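Local atomic coordinates of 2-hydroxyisobutyryl-CoA synthetase (Aquincola tertiaricarbonis, PDB entry 6HDX), a protein that belongs to the ANL superfamily of AMP-binding enzymes, with a large AMP-binding domain followed by a smaller C-terminal domain, and is a CoA synthetase. Residues Val92-Lys97 and Arg339-Asp344; Ala279-Phe284 and Pro325-Leu330. All coordinates share one frame; numbering follows the deposited sequence.

Contact 1: Val92-Lys97 and Arg339-Asp344; sequences VPVVKK and RLLSGD. With 8LH ([[(2~{R},3~{S},4~{R},5~{R})-5-(6-aminopurin-9-yl)-3,4-bis(oxidanyl)oxolan-2-yl]methoxy-oxidanyl-phosphoryl] (2~{R})-2-methyl-3-oxidanyl-propanoate), chain B.
Arg-339 directs its side chain at a single carbonyl, Val-92 O, and grips it side-on with two nitrogens, NE and NH2, each at 3.2 Å. The oxygen lies in the guanidinium plane; NH2 approaches it nearly along the C=O axis, whereas NE stands above the carbonyl plane. Bends at chi2 and chi3 (-113° and -65°) fold the long chain into this pose, and Val-94 CG1 rests over one face of the guanidinium, 3.8 Å from NH2. A water bridges Val-92 O and NH2, while NH2 also hydrogen-bonds to Met-314 O and NH1 forms a salt bridge with Glu-307; a guanidinium's five N-H groups suit so many acceptors, though NH2 must share its hydrogens.

Beyond this grip the backbones run together for one beta bridge. Val-95 N donates a hydrogen bond to Arg-339 O at 2.8 Å, and Leu-341 N returns a nearly straight bond to Val-95 O (2.9 Å, 175°). The loop between helices 85-91 and 97-106 is thereby tied to the start of strand 340-347, where Arg-339 and Leu-340 form a G1 bulge opposite Tyr-327; Arg-339, with its positive phi, takes the first place of that bulge. Branched apolar residues suit the bridge: Val-95 CG1 meets Leu-340 CD1 at 4.0 Å, and Leu-341 CD2 lies along the aliphatic part of Lys-96.

Lys-97, at the start of the next helix, curls its chain so that NZ reaches Ser-342 O (3.2 Å) from above the carbonyl plane, and a second water joins Lys-97 N to Leu-341 O. Ser-342 OG accepts from Asp-344 N in an ST turn and also hydrogen-bonds to Pro-325 O on strand 322-329, and the Asp-344 carboxylate takes hydrogen bonds from both ribose hydroxyls of 8LH, O9 to OD1 and O8 to OD2.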
loop_
_atom_site.group_PDB
_atom_site.type_symbol
_atom_site.label_atom_id
_atom_site.label_comp_id
_atom_site.label_asym_id
_atom_site.label_seq_id
_atom_site.Cartn_x
_atom_site.Cartn_y
_atom_site.Cartn_z
ATOM N N VAL A 92 -37.082 -9.611 3.077
ATOM C CA VAL A 92 -36.015 -8.735 2.596
ATOM C C VAL A 92 -35.354 -9.325 1.345
ATOM O O VAL A 92 -34.745 -10.393 1.427
ATOM C CB VAL A 92 -34.973 -8.344 3.689
ATOM C CG1 VAL A 92 -33.987 -7.293 3.171
ATOM C CG2 VAL A 92 -35.651 -7.854 4.962
ATOM N N PRO A 93 -35.433 -8.628 0.183
ATOM C CA PRO A 93 -34.771 -9.152 -1.023
ATOM C C PRO A 93 -33.247 -9.085 -0.911
ATOM O O PRO A 93 -32.708 -8.154 -0.315
ATOM C CB PRO A 93 -35.283 -8.228 -2.132
ATOM C CG PRO A 93 -35.575 -6.930 -1.429
ATOM C CD PRO A 93 -36.086 -7.322 -0.078
ATOM N N VAL A 94 -32.555 -10.067 -1.479
ATOM C CA VAL A 94 -31.098 -10.045 -1.458
ATOM C C VAL A 94 -30.561 -9.003 -2.430
ATOM O O VAL A 94 -31.147 -8.767 -3.494
ATOM C CB VAL A 94 -30.416 -11.425 -1.674
ATOM C CG1 VAL A 94 -30.743 -12.391 -0.546
ATOM C CG2 VAL A 94 -30.741 -12.019 -3.049
ATOM N N VAL A 95 -29.429 -8.407 -2.061
ATOM C CA VAL A 95 -28.691 -7.473 -2.896
ATOM C C VAL A 95 -27.680 -8.302 -3.711
ATOM O O VAL A 95 -26.971 -9.130 -3.150
ATOM C CB VAL A 95 -27.953 -6.413 -2.044
ATOM C CG1 VAL A 95 -27.067 -5.521 -2.917
ATOM C CG2 VAL A 95 -28.929 -5.579 -1.228
ATOM N N LYS A 96 -27.600 -8.049 -5.017
ATOM C CA LYS A 96 -26.605 -8.676 -5.883
ATOM C C LYS A 96 -25.530 -7.641 -6.218
ATOM O O LYS A 96 -25.809 -6.440 -6.198
ATOM C CB LYS A 96 -27.258 -9.252 -7.148
ATOM C CG LYS A 96 -28.082 -10.503 -6.846
ATOM C CD LYS A 96 -28.935 -10.944 -8.008
ATOM C CE LYS A 96 -29.752 -12.160 -7.641
ATOM N NZ LYS A 96 -30.683 -12.559 -8.731
ATOM N N LYS A 97 -24.296 -8.104 -6.473
ATOM C CA LYS A 97 -23.154 -7.274 -6.881
ATOM C C LYS A 97 -23.526 -6.449 -8.159
ATOM O O LYS A 97 -23.169 -5.274 -8.264
ATOM C CB LYS A 97 -21.928 -8.175 -7.149
ATOM C CG LYS A 97 -20.815 -8.057 -6.105
ATOM C CD LYS A 97 -20.757 -9.236 -5.140
ATOM C CE LYS A 97 -20.010 -10.423 -5.692
ATOM N NZ LYS A 97 -20.861 -11.641 -5.674
ATOM N N ARG A 339 -28.372 -7.973 3.425
ATOM C CA ARG A 339 -28.614 -9.234 2.733
ATOM C C ARG A 339 -27.867 -9.238 1.402
ATOM O O ARG A 339 -28.459 -9.516 0.359
ATOM C CB ARG A 339 -30.120 -9.588 2.555
ATOM C CG ARG A 339 -30.959 -9.511 3.813
ATOM C CD ARG A 339 -31.459 -10.884 4.245
ATOM N NE ARG A 339 -32.369 -11.460 3.267
ATOM C CZ ARG A 339 -32.478 -12.755 3.005
ATOM N NH1 ARG A 339 -31.749 -13.640 3.675
ATOM N NH2 ARG A 339 -33.325 -13.177 2.078
ATOM N N LEU A 340 -26.562 -8.910 1.432
ATOM C CA LEU A 340 -25.739 -9.024 0.229
ATOM C C LEU A 340 -25.461 -10.534 -0.032
ATOM O O LEU A 340 -24.979 -11.263 0.851
ATOM C CB LEU A 340 -24.413 -8.225 0.317
ATOM C CG LEU A 340 -23.400 -8.420 -0.856
ATOM C CD1 LEU A 340 -23.958 -7.872 -2.179
ATOM C CD2 LEU A 340 -22.077 -7.738 -0.558
ATOM N N LEU A 341 -25.826 -10.982 -1.243
ATOM C CA LEU A 341 -25.630 -12.341 -1.721
ATOM C C LEU A 341 -24.154 -12.518 -2.125
ATOM O O LEU A 341 -23.674 -11.825 -3.013
ATOM C CB LEU A 341 -26.562 -12.602 -2.925
ATOM C CG LEU A 341 -26.355 -13.921 -3.707
ATOM C CD1 LEU A 341 -26.625 -15.142 -2.824
ATOM C CD2 LEU A 341 -27.231 -13.950 -4.948
ATOM N N SER A 342 -23.440 -13.426 -1.457
ATOM C CA SER A 342 -22.029 -13.658 -1.759
ATOM C C SER A 342 -21.829 -14.423 -3.055
ATOM O O SER A 342 -20.849 -14.169 -3.737
ATOM C CB SER A 342 -21.339 -14.398 -0.616
ATOM O OG SER A 342 -21.775 -15.746 -0.567
ATOM N N GLY A 343 -22.719 -15.377 -3.338
ATOM C CA GLY A 343 -22.622 -16.268 -4.490
ATOM C C GLY A 343 -21.602 -17.381 -4.257
ATOM O O GLY A 343 -21.197 -18.062 -5.202
ATOM N N ASP A 344 -21.176 -17.572 -2.986
ATOM C CA ASP A 344 -20.188 -18.577 -2.593
ATOM C C ASP A 344 -20.870 -19.792 -2.046
ATOM O O ASP A 344 -22.055 -19.728 -1.745
ATOM C CB ASP A 344 -19.225 -18.019 -1.534
ATOM C CG ASP A 344 -18.398 -16.856 -2.031
ATOM O OD1 ASP A 344 -17.749 -17.006 -3.067
ATOM O OD2 ASP A 344 -18.387 -15.788 -1.353
HETATM C C1 8LH B . -12.721 -16.562 0.154
HETATM C C2 8LH B . -12.195 -16.297 1.361
HETATM C C3 8LH B . -11.935 -17.329 2.206
HETATM C C4 8LH B . -12.427 -14.424 0.284
HETATM N N1 8LH B . -12.254 -18.593 1.893
HETATM N N2 8LH B . -12.983 -17.830 -0.235
HETATM O O1 8LH B . -9.906 -10.594 1.497
HETATM C C5 8LH B . -11.229 -10.452 1.963
HETATM C C6 8LH B . -11.948 -9.484 1.010
HETATM C C7 8LH B . -11.303 -8.086 1.020
HETATM C C8 8LH B . -12.009 -10.048 -0.431
HETATM O O2 8LH B . -11.233 -10.921 -0.826
HETATM O O3 8LH B . -13.002 -9.505 -1.193
HETATM P P1 8LH B . -13.114 -9.755 -2.752
HETATM O O4 8LH B . -11.681 -9.367 -3.258
HETATM O O5 8LH B . -14.217 -9.028 -3.387
HETATM O O6 8LH B . -13.369 -11.322 -2.939
HETATM C C9 8LH B . -14.433 -11.944 -2.221
HETATM C C10 8LH B . -14.510 -13.376 -2.679
HETATM O O7 8LH B . -13.214 -13.995 -2.463
HETATM C C11 8LH B . -15.448 -14.104 -1.798
HETATM O O8 8LH B . -16.803 -13.946 -2.262
HETATM C C12 8LH B . -14.928 -15.553 -1.963
HETATM O O9 8LH B . -15.300 -16.145 -3.279
HETATM C C13 8LH B . -13.429 -15.324 -1.915
HETATM N N3 8LH B . -12.860 -15.410 -0.508
HETATM N N4 8LH B . -12.006 -14.970 1.424
HETATM C C14 8LH B . -12.782 -18.889 0.636
HETATM N N5 8LH B . -11.363 -17.081 3.378
HETATM O O HOH W 1 -35.731 -12.589 0.248
HETATM O O HOH W 2 -24.106 -11.063 -5.586
#

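Contact 2: Ala279-Phe284 and Pro325-Leu330. With HIU ((2R)-3-hydroxy-2-methylpropanoic acid), chain C; 8LH ([[(2~{R},3~{S},4~{R},5~{R})-5-(6-aminopurin-9-yl)-3,4-bis(oxidanyl)oxolan-2-yl]methoxy-oxidanyl-phosphoryl] (2~{R})-2-methyl-3-oxidanyl-propanoate), chain B.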
loop_
_atom_site.group_PDB
_atom_site.type_symbol
_atom_site.label_atom_id
_atom_site.label_comp_id
_atom_site.label_asym_id
_atom_site.label_seq_id
_atom_site.Cartn_x
_atom_site.Cartn_y
_atom_site.Cartn_z
ATOM N N ALA A 279 -15.078 -7.861 0.260
ATOM C CA ALA A 279 -14.614 -6.474 0.368
ATOM C C ALA A 279 -15.779 -5.547 0.671
ATOM O O ALA A 279 -15.623 -4.607 1.457
ATOM C CB ALA A 279 -13.944 -6.058 -0.942
ATOM N N GLU A 280 -16.957 -5.811 0.057
ATOM C CA GLU A 280 -18.192 -5.031 0.279
ATOM C C GLU A 280 -18.618 -5.162 1.747
ATOM O O GLU A 280 -19.251 -4.258 2.308
ATOM C CB GLU A 280 -19.353 -5.541 -0.603
ATOM C CG GLU A 280 -19.186 -5.344 -2.096
ATOM C CD GLU A 280 -18.319 -6.374 -2.809
ATOM O OE1 GLU A 280 -17.775 -7.291 -2.153
ATOM O OE2 GLU A 280 -18.168 -6.242 -4.040
ATOM N N MET A 281 -18.273 -6.300 2.339
ATOM C CA MET A 281 -18.577 -6.664 3.719
ATOM C C MET A 281 -17.482 -6.319 4.725
ATOM O O MET A 281 -17.468 -6.929 5.794
ATOM C CB MET A 281 -18.954 -8.161 3.829
ATOM C CG MET A 281 -20.228 -8.555 3.085
ATOM S SD MET A 281 -21.653 -7.438 3.206
ATOM C CE MET A 281 -21.919 -7.350 5.001
ATOM N N SER A 282 -16.576 -5.356 4.433
ATOM C CA SER A 282 -15.587 -4.962 5.455
ATOM C C SER A 282 -16.376 -4.422 6.669
ATOM O O SER A 282 -17.332 -3.685 6.449
ATOM C CB SER A 282 -14.635 -3.889 4.947
ATOM O OG SER A 282 -13.891 -4.356 3.839
ATOM N N PRO A 283 -16.091 -4.804 7.941
ATOM C CA PRO A 283 -15.025 -5.710 8.438
ATOM C C PRO A 283 -15.206 -7.160 7.952
ATOM O O PRO A 283 -16.068 -7.880 8.439
ATOM C CB PRO A 283 -15.147 -5.581 9.968
ATOM C CG PRO A 283 -16.588 -5.177 10.211
ATOM C CD PRO A 283 -16.934 -4.295 9.042
ATOM N N PHE A 284 -14.400 -7.571 6.966
ATOM C CA PHE A 284 -14.475 -8.876 6.292
ATOM C C PHE A 284 -14.005 -10.048 7.150
ATOM O O PHE A 284 -14.240 -11.195 6.777
ATOM C CB PHE A 284 -13.716 -8.841 4.949
ATOM C CG PHE A 284 -12.277 -8.433 5.106
ATOM C CD1 PHE A 284 -11.322 -9.347 5.546
ATOM C CD2 PHE A 284 -11.876 -7.120 4.849
ATOM C CE1 PHE A 284 -9.996 -8.956 5.738
ATOM C CE2 PHE A 284 -10.539 -6.747 5.001
ATOM C CZ PHE A 284 -9.614 -7.666 5.449
ATOM N N PRO A 325 -23.540 -18.014 1.670
ATOM C CA PRO A 325 -23.567 -16.902 2.652
ATOM C C PRO A 325 -24.238 -15.620 2.121
ATOM O O PRO A 325 -23.972 -15.157 1.003
ATOM C CB PRO A 325 -22.083 -16.651 2.949
ATOM C CG PRO A 325 -21.376 -17.927 2.539
ATOM C CD PRO A 325 -22.156 -18.424 1.352
ATOM N N VAL A 326 -25.139 -15.067 2.932
ATOM C CA VAL A 326 -25.868 -13.823 2.692
ATOM C C VAL A 326 -25.493 -12.982 3.924
ATOM O O VAL A 326 -25.558 -13.477 5.060
ATOM C CB VAL A 326 -27.402 -14.056 2.476
ATOM C CG1 VAL A 326 -28.209 -12.756 2.564
ATOM C CG2 VAL A 326 -27.680 -14.783 1.148
ATOM N N TYR A 327 -24.970 -11.767 3.689
ATOM C CA TYR A 327 -24.430 -10.965 4.780
ATOM C C TYR A 327 -25.094 -9.618 4.986
ATOM O O TYR A 327 -25.441 -8.947 4.012
ATOM C CB TYR A 327 -22.926 -10.735 4.571
ATOM C CG TYR A 327 -22.047 -11.952 4.366
ATOM C CD1 TYR A 327 -21.637 -12.731 5.450
ATOM C CD2 TYR A 327 -21.491 -12.232 3.120
ATOM C CE1 TYR A 327 -20.721 -13.773 5.288
ATOM C CE2 TYR A 327 -20.565 -13.262 2.949
ATOM C CZ TYR A 327 -20.191 -14.034 4.035
ATOM O OH TYR A 327 -19.306 -15.064 3.861
ATOM N N THR A 328 -25.198 -9.201 6.276
ATOM C CA THR A 328 -25.731 -7.905 6.685
ATOM C C THR A 328 -24.835 -7.196 7.703
ATOM O O THR A 328 -24.557 -7.754 8.764
ATOM C CB THR A 328 -27.184 -8.007 7.201
ATOM O OG1 THR A 328 -28.017 -8.572 6.183
ATOM C CG2 THR A 328 -27.746 -6.636 7.642
ATOM N N HIS A 329 -24.459 -5.932 7.406
ATOM C CA HIS A 329 -23.707 -5.067 8.320
ATOM C C HIS A 329 -24.567 -4.686 9.524
ATOM O O HIS A 329 -25.711 -4.230 9.356
ATOM C CB HIS A 329 -23.263 -3.747 7.620
ATOM C CG HIS A 329 -22.044 -3.889 6.757
ATOM N ND1 HIS A 329 -22.068 -3.559 5.410
ATOM C CD2 HIS A 329 -20.807 -4.328 7.078
ATOM C CE1 HIS A 329 -20.849 -3.799 4.965
ATOM N NE2 HIS A 329 -20.065 -4.298 5.926
ATOM N N LEU A 330 -24.005 -4.811 10.737
ATOM C CA LEU A 330 -24.709 -4.348 11.943
ATOM C C LEU A 330 -24.076 -3.061 12.535
ATOM O O LEU A 330 -24.667 -2.423 13.404
ATOM C CB LEU A 330 -24.788 -5.468 13.002
ATOM C CG LEU A 330 -25.497 -6.782 12.599
ATOM C CD1 LEU A 330 -25.616 -7.694 13.785
ATOM C CD2 LEU A 330 -26.904 -6.521 12.048
HETATM O O1 HIU C . -12.593 -11.424 2.203
HETATM C C1 HIU C . -11.999 -10.749 1.181
HETATM O O2 HIU C . -11.642 -11.293 0.138
HETATM C C2 HIU C . -11.652 -9.271 1.504
HETATM C C3 HIU C . -11.459 -8.354 0.281
HETATM C C4 HIU C . -10.349 -9.295 2.254
HETATM O O3 HIU C . -9.463 -10.206 1.629
HETATM C C1 8LH B . -12.721 -16.562 0.154
HETATM C C2 8LH B . -12.195 -16.297 1.361
HETATM C C3 8LH B . -11.935 -17.329 2.206
HETATM C C4 8LH B . -12.427 -14.424 0.284
HETATM N N1 8LH B . -12.254 -18.593 1.893
HETATM N N2 8LH B . -12.983 -17.830 -0.235
HETATM O O1 8LH B . -9.906 -10.594 1.497
HETATM C C5 8LH B . -11.229 -10.452 1.963
HETATM C C6 8LH B . -11.948 -9.484 1.010
HETATM C C7 8LH B . -11.303 -8.086 1.020
HETATM C C8 8LH B . -12.009 -10.048 -0.431
HETATM O O2 8LH B . -11.233 -10.921 -0.826
HETATM O O3 8LH B . -13.002 -9.505 -1.193
HETATM P P1 8LH B . -13.114 -9.755 -2.752
HETATM O O4 8LH B . -11.681 -9.367 -3.258
HETATM O O5 8LH B . -14.217 -9.028 -3.387
HETATM O O6 8LH B . -13.369 -11.322 -2.939
HETATM C C9 8LH B . -14.433 -11.944 -2.221
HETATM C C10 8LH B . -14.510 -13.376 -2.679
HETATM O O7 8LH B . -13.214 -13.995 -2.463
HETATM C C11 8LH B . -15.448 -14.104 -1.798
HETATM O O8 8LH B . -16.803 -13.946 -2.262
HETATM C C12 8LH B . -14.928 -15.553 -1.963
HETATM O O9 8LH B . -15.300 -16.145 -3.279
HETATM C C13 8LH B . -13.429 -15.324 -1.915
HETATM N N3 8LH B . -12.860 -15.410 -0.508
HETATM N N4 8LH B . -12.006 -14.970 1.424
HETATM C C14 8LH B . -12.782 -18.889 0.636
HETATM N N5 8LH B . -11.363 -17.081 3.378
#
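Met-281 lays its terminal methyl over the centre of the His-329 imidazole, CE 3.6 Å from the ring centroid and 5° off the normal, a CH-pi contact. The same methyl touches Tyr-327 CB at 3.6 Å. Bends at chi2 and chi3 curl the flexible thioether into the angle between the two aromatic residues, a fit that suits unbranched methionine. At the imidazole rim, Glu-280 O lies near the ring plane, 3.1 Å from CE1, and NE2 donates a bent bond (130° at the hydrogen) to Ser-282 O at 2.8 Å, an oxygen that Arg-332 NH1 also reaches.

A type I turn from Ala-279 to Ser-282 sets these carbonyls: Ala-279 O receives both Ser-282 N and Ser-282 OG from the same face of its plane. A cis peptide before Pro-283 redirects the chain to Phe-284, whose ring faces the site that HIU and the acyl end of 8LH occupy as alternatives. The loop between strands 271-274 and 287-288, bordering the ligand pocket, is thus packed on strand 322-329 of the antiparallel sheet, where His-329 ND1 is hydrogen-bonded to Met-337 N. With ND1 accepting and NE2 donating, the buried imidazole is consistent with a neutral ring protonated on NE2, its two nitrogens fixing its rotation.

In the fold
Contacts 1 and 2 meet on neighbouring antiparallel strands, 340-347 and 322-329, their centres about 10 Å apart. Ser-342 OG and Pro-325 O, and Leu-340 N with Tyr-327 O, join them, while Leu-340 CD2 packs on Glu-280 CB. Contact 2 is wholly buried, nearer the centre of the chain, and relies on an aromatic, thioether and imidazole fit with one cross-segment hydrogen bond. Contact 1, partly buried and farther out, rests on backbone pairing, charged side chains and waters. Both reach 8LH, from different parts: Asp-344 of contact 1 holds the ribose hydroxyls, whereas Ala-279 of contact 2 gives a weak hydrogen bond to O3, the oxygen bridging phosphorus and the acyl carbon.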